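Local coordinates for regulatory protein SWI6 (Saccharomyces cerevisiae, PDB 1SW6) that joins SWI4 or MBP1 in the SBF and MBF complexes that drive cell-cycle-dependent transcription, here represented by its ankyrin-repeat domain, at residues L276-N288 with Y305-P319. Sequence-based numbering, arbitrary orientation.
Sequences LNAQDSNGDTCLN and YGADPFIANKSGLRP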
loop_
_atom_site.group_PDB
_atom_site.type_symbol
_atom_site.label_atom_id
_atom_site.label_comp_id
_atom_site.label_asym_id
_atom_site.label_seq_id
_atom_site.Cartn_x
_atom_site.Cartn_y
_atom_site.Cartn_z
ATOM N N LEU A 276 -12.707 -5.928 -24.554
ATOM C CA LEU A 276 -14.045 -5.841 -24.008
ATOM C C LEU A 276 -14.634 -7.155 -23.535
ATOM O O LEU A 276 -15.173 -7.215 -22.434
ATOM C CB LEU A 276 -14.998 -5.170 -25.006
ATOM C CG LEU A 276 -16.451 -4.994 -24.518
ATOM C CD1 LEU A 276 -16.487 -4.185 -23.220
ATOM C CD2 LEU A 276 -17.284 -4.289 -25.591
ATOM N N ASN A 277 -14.522 -8.197 -24.350
ATOM C CA ASN A 277 -15.076 -9.505 -24.006
ATOM C C ASN A 277 -14.012 -10.564 -23.710
ATOM O O ASN A 277 -14.286 -11.758 -23.803
ATOM C CB ASN A 277 -15.988 -9.999 -25.140
ATOM C CG ASN A 277 -17.091 -9.004 -25.480
ATOM O OD1 ASN A 277 -17.919 -8.663 -24.635
ATOM N ND2 ASN A 277 -17.101 -8.531 -26.720
ATOM N N ALA A 278 -12.808 -10.128 -23.346
ATOM C CA ALA A 278 -11.722 -11.049 -23.028
ATOM C C ALA A 278 -12.019 -11.814 -21.735
ATOM O O ALA A 278 -12.596 -11.266 -20.793
ATOM C CB ALA A 278 -10.415 -10.277 -22.877
ATOM N N GLN A 279 -11.606 -13.075 -21.680
ATOM C CA GLN A 279 -11.844 -13.891 -20.497
ATOM C C GLN A 279 -10.573 -14.093 -19.701
ATOM O O GLN A 279 -9.511 -14.320 -20.277
ATOM C CB GLN A 279 -12.406 -15.251 -20.904
ATOM C CG GLN A 279 -13.840 -15.200 -21.394
ATOM C CD GLN A 279 -14.271 -16.504 -22.036
ATOM O OE1 GLN A 279 -13.888 -16.802 -23.163
ATOM N NE2 GLN A 279 -15.059 -17.292 -21.317
ATOM N N ASP A 280 -10.681 -14.004 -18.377
ATOM C CA ASP A 280 -9.522 -14.202 -17.521
ATOM C C ASP A 280 -9.349 -15.698 -17.284
ATOM O O ASP A 280 -9.976 -16.508 -17.968
ATOM C CB ASP A 280 -9.689 -13.458 -16.186
ATOM C CG ASP A 280 -10.779 -14.048 -15.305
ATOM O OD1 ASP A 280 -11.473 -14.997 -15.727
ATOM O OD2 ASP A 280 -10.943 -13.551 -14.169
ATOM N N SER A 281 -8.512 -16.060 -16.313
ATOM C CA SER A 281 -8.243 -17.468 -16.013
ATOM C C SER A 281 -9.434 -18.274 -15.517
ATOM O O SER A 281 -9.436 -19.503 -15.619
ATOM C CB SER A 281 -7.094 -17.586 -15.013
ATOM O OG SER A 281 -5.854 -17.403 -15.673
ATOM N N ASN A 282 -10.435 -17.592 -14.968
ATOM C CA ASN A 282 -11.634 -18.268 -14.485
ATOM C C ASN A 282 -12.614 -18.334 -15.647
ATOM O O ASN A 282 -13.657 -18.981 -15.565
ATOM C CB ASN A 282 -12.268 -17.503 -13.311
ATOM C CG ASN A 282 -11.311 -17.326 -12.139
ATOM O OD1 ASN A 282 -10.461 -18.180 -11.890
ATOM N ND2 ASN A 282 -11.456 -16.222 -11.405
ATOM N N GLY A 283 -12.262 -17.660 -16.738
ATOM C CA GLY A 283 -13.123 -17.633 -17.908
ATOM C C GLY A 283 -14.147 -16.516 -17.815
ATOM O O GLY A 283 -15.116 -16.492 -18.575
ATOM N N ASP A 284 -13.932 -15.596 -16.877
ATOM C CA ASP A 284 -14.830 -14.460 -16.667
ATOM C C ASP A 284 -14.470 -13.253 -17.515
ATOM O O ASP A 284 -13.288 -12.912 -17.662
ATOM C CB ASP A 284 -14.794 -13.961 -15.216
ATOM C CG ASP A 284 -15.498 -14.885 -14.248
ATOM O OD1 ASP A 284 -16.574 -15.413 -14.603
ATOM O OD2 ASP A 284 -14.983 -15.057 -13.118
ATOM N N THR A 285 -15.494 -12.601 -18.051
ATOM C CA THR A 285 -15.288 -11.380 -18.802
ATOM C C THR A 285 -15.466 -10.320 -17.710
ATOM O O THR A 285 -15.980 -10.632 -16.631
ATOM C CB THR A 285 -16.366 -11.185 -19.858
ATOM O OG1 THR A 285 -17.648 -11.249 -19.237
ATOM C CG2 THR A 285 -16.256 -12.243 -20.933
ATOM N N CYS A 286 -15.052 -9.081 -17.956
ATOM C CA CYS A 286 -15.229 -8.076 -16.923
ATOM C C CYS A 286 -16.726 -7.931 -16.642
ATOM O O CYS A 286 -17.143 -7.674 -15.512
ATOM C CB CYS A 286 -14.582 -6.740 -17.330
ATOM S SG CYS A 286 -15.201 -5.902 -18.813
ATOM N N LEU A 287 -17.542 -8.144 -17.663
ATOM C CA LEU A 287 -18.988 -8.051 -17.488
ATOM C C LEU A 287 -19.511 -9.104 -16.508
ATOM O O LEU A 287 -20.404 -8.819 -15.706
ATOM C CB LEU A 287 -19.703 -8.222 -18.832
ATOM C CG LEU A 287 -21.228 -8.228 -18.759
ATOM C CD1 LEU A 287 -21.725 -6.896 -18.184
ATOM C CD2 LEU A 287 -21.804 -8.485 -20.150
ATOM N N ASN A 288 -18.965 -10.318 -16.588
ATOM C CA ASN A 288 -19.392 -11.415 -15.716
ATOM C C ASN A 288 -18.984 -11.149 -14.263
ATOM O O ASN A 288 -19.708 -11.503 -13.338
ATOM C CB ASN A 288 -18.809 -12.750 -16.201
ATOM C CG ASN A 288 -19.736 -13.933 -15.899
ATOM O OD1 ASN A 288 -20.739 -13.779 -15.209
ATOM N ND2 ASN A 288 -19.395 -15.116 -16.414
ATOM N N TYR A 305 -21.698 -0.531 -24.140
ATOM C CA TYR A 305 -20.511 -0.477 -24.977
ATOM C C TYR A 305 -20.483 -1.737 -25.838
ATOM O O TYR A 305 -19.607 -1.903 -26.694
ATOM C CB TYR A 305 -19.240 -0.361 -24.127
ATOM C CG TYR A 305 -18.933 1.049 -23.613
ATOM C CD1 TYR A 305 -18.564 1.262 -22.281
ATOM C CD2 TYR A 305 -18.988 2.160 -24.463
ATOM C CE1 TYR A 305 -18.258 2.560 -21.798
ATOM C CE2 TYR A 305 -18.686 3.448 -23.998
ATOM C CZ TYR A 305 -18.321 3.638 -22.660
ATOM O OH TYR A 305 -18.031 4.905 -22.190
ATOM N N GLY A 306 -21.453 -2.623 -25.609
ATOM C CA GLY A 306 -21.533 -3.841 -26.387
ATOM C C GLY A 306 -21.041 -5.121 -25.734
ATOM O O GLY A 306 -20.926 -6.143 -26.416
ATOM N N ALA A 307 -20.751 -5.094 -24.430
ATOM C CA ALA A 307 -20.280 -6.299 -23.739
ATOM C C ALA A 307 -21.264 -7.452 -23.956
ATOM O O ALA A 307 -22.472 -7.285 -23.813
ATOM C CB ALA A 307 -20.108 -6.034 -22.235
ATOM N N ASP A 308 -20.730 -8.618 -24.295
ATOM C CA ASP A 308 -21.550 -9.800 -24.556
ATOM C C ASP A 308 -21.990 -10.495 -23.255
ATOM O O ASP A 308 -21.172 -11.076 -22.560
ATOM C CB ASP A 308 -20.751 -10.777 -25.410
ATOM C CG ASP A 308 -21.597 -11.918 -25.922
ATOM O OD1 ASP A 308 -22.386 -12.480 -25.137
ATOM O OD2 ASP A 308 -21.465 -12.259 -27.111
ATOM N N PRO A 309 -23.294 -10.453 -22.926
ATOM C CA PRO A 309 -23.785 -11.087 -21.697
ATOM C C PRO A 309 -23.972 -12.602 -21.757
ATOM O O PRO A 309 -24.452 -13.200 -20.788
ATOM C CB PRO A 309 -25.101 -10.360 -21.443
ATOM C CG PRO A 309 -25.616 -10.160 -22.818
ATOM C CD PRO A 309 -24.383 -9.727 -23.607
ATOM N N PHE A 310 -23.591 -13.224 -22.874
ATOM C CA PHE A 310 -23.745 -14.672 -23.013
ATOM C C PHE A 310 -22.456 -15.483 -22.874
ATOM O O PHE A 310 -22.495 -16.716 -22.808
ATOM C CB PHE A 310 -24.429 -15.006 -24.345
ATOM C CG PHE A 310 -25.750 -14.313 -24.528
ATOM C CD1 PHE A 310 -25.857 -13.199 -25.356
ATOM C CD2 PHE A 310 -26.874 -14.739 -23.829
ATOM C CE1 PHE A 310 -27.065 -12.514 -25.481
ATOM C CE2 PHE A 310 -28.089 -14.063 -23.945
ATOM C CZ PHE A 310 -28.185 -12.949 -24.770
ATOM N N ILE A 311 -21.318 -14.802 -22.818
ATOM C CA ILE A 311 -20.046 -15.490 -22.663
ATOM C C ILE A 311 -19.970 -16.062 -21.241
ATOM O O ILE A 311 -20.025 -15.328 -20.257
ATOM C CB ILE A 311 -18.867 -14.525 -22.923
ATOM C CG1 ILE A 311 -18.944 -14.010 -24.368
ATOM C CG2 ILE A 311 -17.551 -15.226 -22.682
ATOM C CD1 ILE A 311 -17.847 -13.061 -24.752
ATOM N N ALA A 312 -19.853 -17.384 -21.149
ATOM C CA ALA A 312 -19.802 -18.077 -19.866
ATOM C C ALA A 312 -18.389 -18.299 -19.339
ATOM O O ALA A 312 -17.417 -18.290 -20.094
ATOM C CB ALA A 312 -20.521 -19.413 -19.987
ATOM N N ASN A 313 -18.273 -18.499 -18.034
ATOM C CA ASN A 313 -16.969 -18.749 -17.435
ATOM C C ASN A 313 -16.778 -20.249 -17.249
ATOM O O ASN A 313 -17.559 -21.045 -17.763
ATOM C CB ASN A 313 -16.836 -18.029 -16.089
ATOM C CG ASN A 313 -17.903 -18.431 -15.094
ATOM O OD1 ASN A 313 -18.622 -19.417 -15.286
ATOM N ND2 ASN A 313 -18.006 -17.673 -14.010
ATOM N N LYS A 314 -15.740 -20.633 -16.514
ATOM C CA LYS A 314 -15.464 -22.047 -16.274
ATOM C C LYS A 314 -16.438 -22.673 -15.267
ATOM O O LYS A 314 -16.120 -23.661 -14.612
ATOM C CB LYS A 314 -14.011 -22.225 -15.802
ATOM C CG LYS A 314 -12.974 -21.993 -16.905
ATOM C CD LYS A 314 -11.540 -22.090 -16.399
ATOM C CE LYS A 314 -10.563 -21.908 -17.558
ATOM N NZ LYS A 314 -9.126 -21.887 -17.138
ATOM N N SER A 315 -17.628 -22.092 -15.155
ATOM C CA SER A 315 -18.655 -22.590 -14.240
ATOM C C SER A 315 -19.978 -22.565 -14.977
ATOM O O SER A 315 -21.042 -22.639 -14.360
ATOM C CB SER A 315 -18.782 -21.697 -12.997
ATOM O OG SER A 315 -17.589 -21.672 -12.238
ATOM N N GLY A 316 -19.912 -22.441 -16.298
ATOM C CA GLY A 316 -21.129 -22.396 -17.084
ATOM C C GLY A 316 -21.964 -21.158 -16.799
ATOM O O GLY A 316 -23.024 -20.966 -17.401
ATOM N N LEU A 317 -21.485 -20.318 -15.884
ATOM C CA LEU A 317 -22.188 -19.089 -15.516
ATOM C C LEU A 317 -21.959 -17.950 -16.518
ATOM O O LEU A 317 -20.840 -17.702 -16.968
ATOM C CB LEU A 317 -21.753 -18.639 -14.117
ATOM C CG LEU A 317 -21.988 -19.658 -12.997
ATOM C CD1 LEU A 317 -21.414 -19.135 -11.684
ATOM C CD2 LEU A 317 -23.482 -19.932 -12.862
ATOM N N ARG A 318 -23.041 -17.259 -16.854
ATOM C CA ARG A 318 -23.008 -16.146 -17.792
ATOM C C ARG A 318 -23.650 -14.940 -17.118
ATOM O O ARG A 318 -24.470 -15.095 -16.216
ATOM C CB ARG A 318 -23.803 -16.501 -19.049
ATOM C CG ARG A 318 -23.390 -17.813 -19.707
ATOM C CD ARG A 318 -24.491 -18.308 -20.628
ATOM N NE ARG A 318 -25.737 -18.448 -19.881
ATOM C CZ ARG A 318 -26.945 -18.510 -20.429
ATOM N NH1 ARG A 318 -27.087 -18.449 -21.745
ATOM N NH2 ARG A 318 -28.013 -18.606 -19.649
ATOM N N PRO A 319 -23.287 -13.721 -17.547
ATOM C CA PRO A 319 -23.855 -12.503 -16.964
ATOM C C PRO A 319 -25.377 -12.503 -16.949
ATOM O O PRO A 319 -25.983 -11.979 -16.019
ATOM C CB PRO A 319 -23.288 -11.404 -17.858
ATOM C CG PRO A 319 -21.927 -11.929 -18.175
ATOM C CD PRO A 319 -22.222 -13.384 -18.509
HETATM O O HOH W 1 -18.904 -6.326 -28.153
HETATM O O HOH W 2 -18.417 -10.118 -22.256
HETATM O O HOH W 3 -17.461 -14.951 -18.479
HETATM O O HOH W 4 -19.877 -12.454 -20.474
#
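N313 runs alongside D284, both side chains headed in one direction, across two successive beta-hairpin loops of the ankyrin stack. N313 ND2 donates to D284 OD1 (2.7 Å) on the syn side of the carboxylate, although the two planes are turned 52° apart. The same oxygen takes a salt bridge from R292, so the amide and the guanidinium share it. With CG between its backbone N and carbonyl carbon (chi1 58°), N313 keeps OD1 over its own turn, where S315 N closes an Asx turn. A leucine in its place would probably leave D284 with R292 but without its amide donor, and the Asx turn without its acceptor. Next to it K314 N donates to N282 O (2.8 Å), while the extended lysine chain runs alongside the turn until NZ reaches S281 O. N288 ND2 meets L317 O (3.0 Å) from above the carbonyl plane, its amide resting against P319 CD. A water accepts from N288 ND2 and donates to G283 O and I311 O; Q279 NE2 also donates to G283 O. At the far end the N277 amide stands nearly perpendicular to the D308 carboxylate; N277 OD1 receives D308 N almost straight (174°). I311 lies between these polar ends, CD1 against N277 CB (3.6 Å) and CG2 against T285 CG2 and the Q279 amide. L287 lays CD2 on A307 CB (3.6 Å) and CG on P319. Side-chain amides and a bridging water thus satisfy backbone groups of both loops, tying adjacent ankyrin repeats together, with apolar contacts of I311 and L287 filling in between.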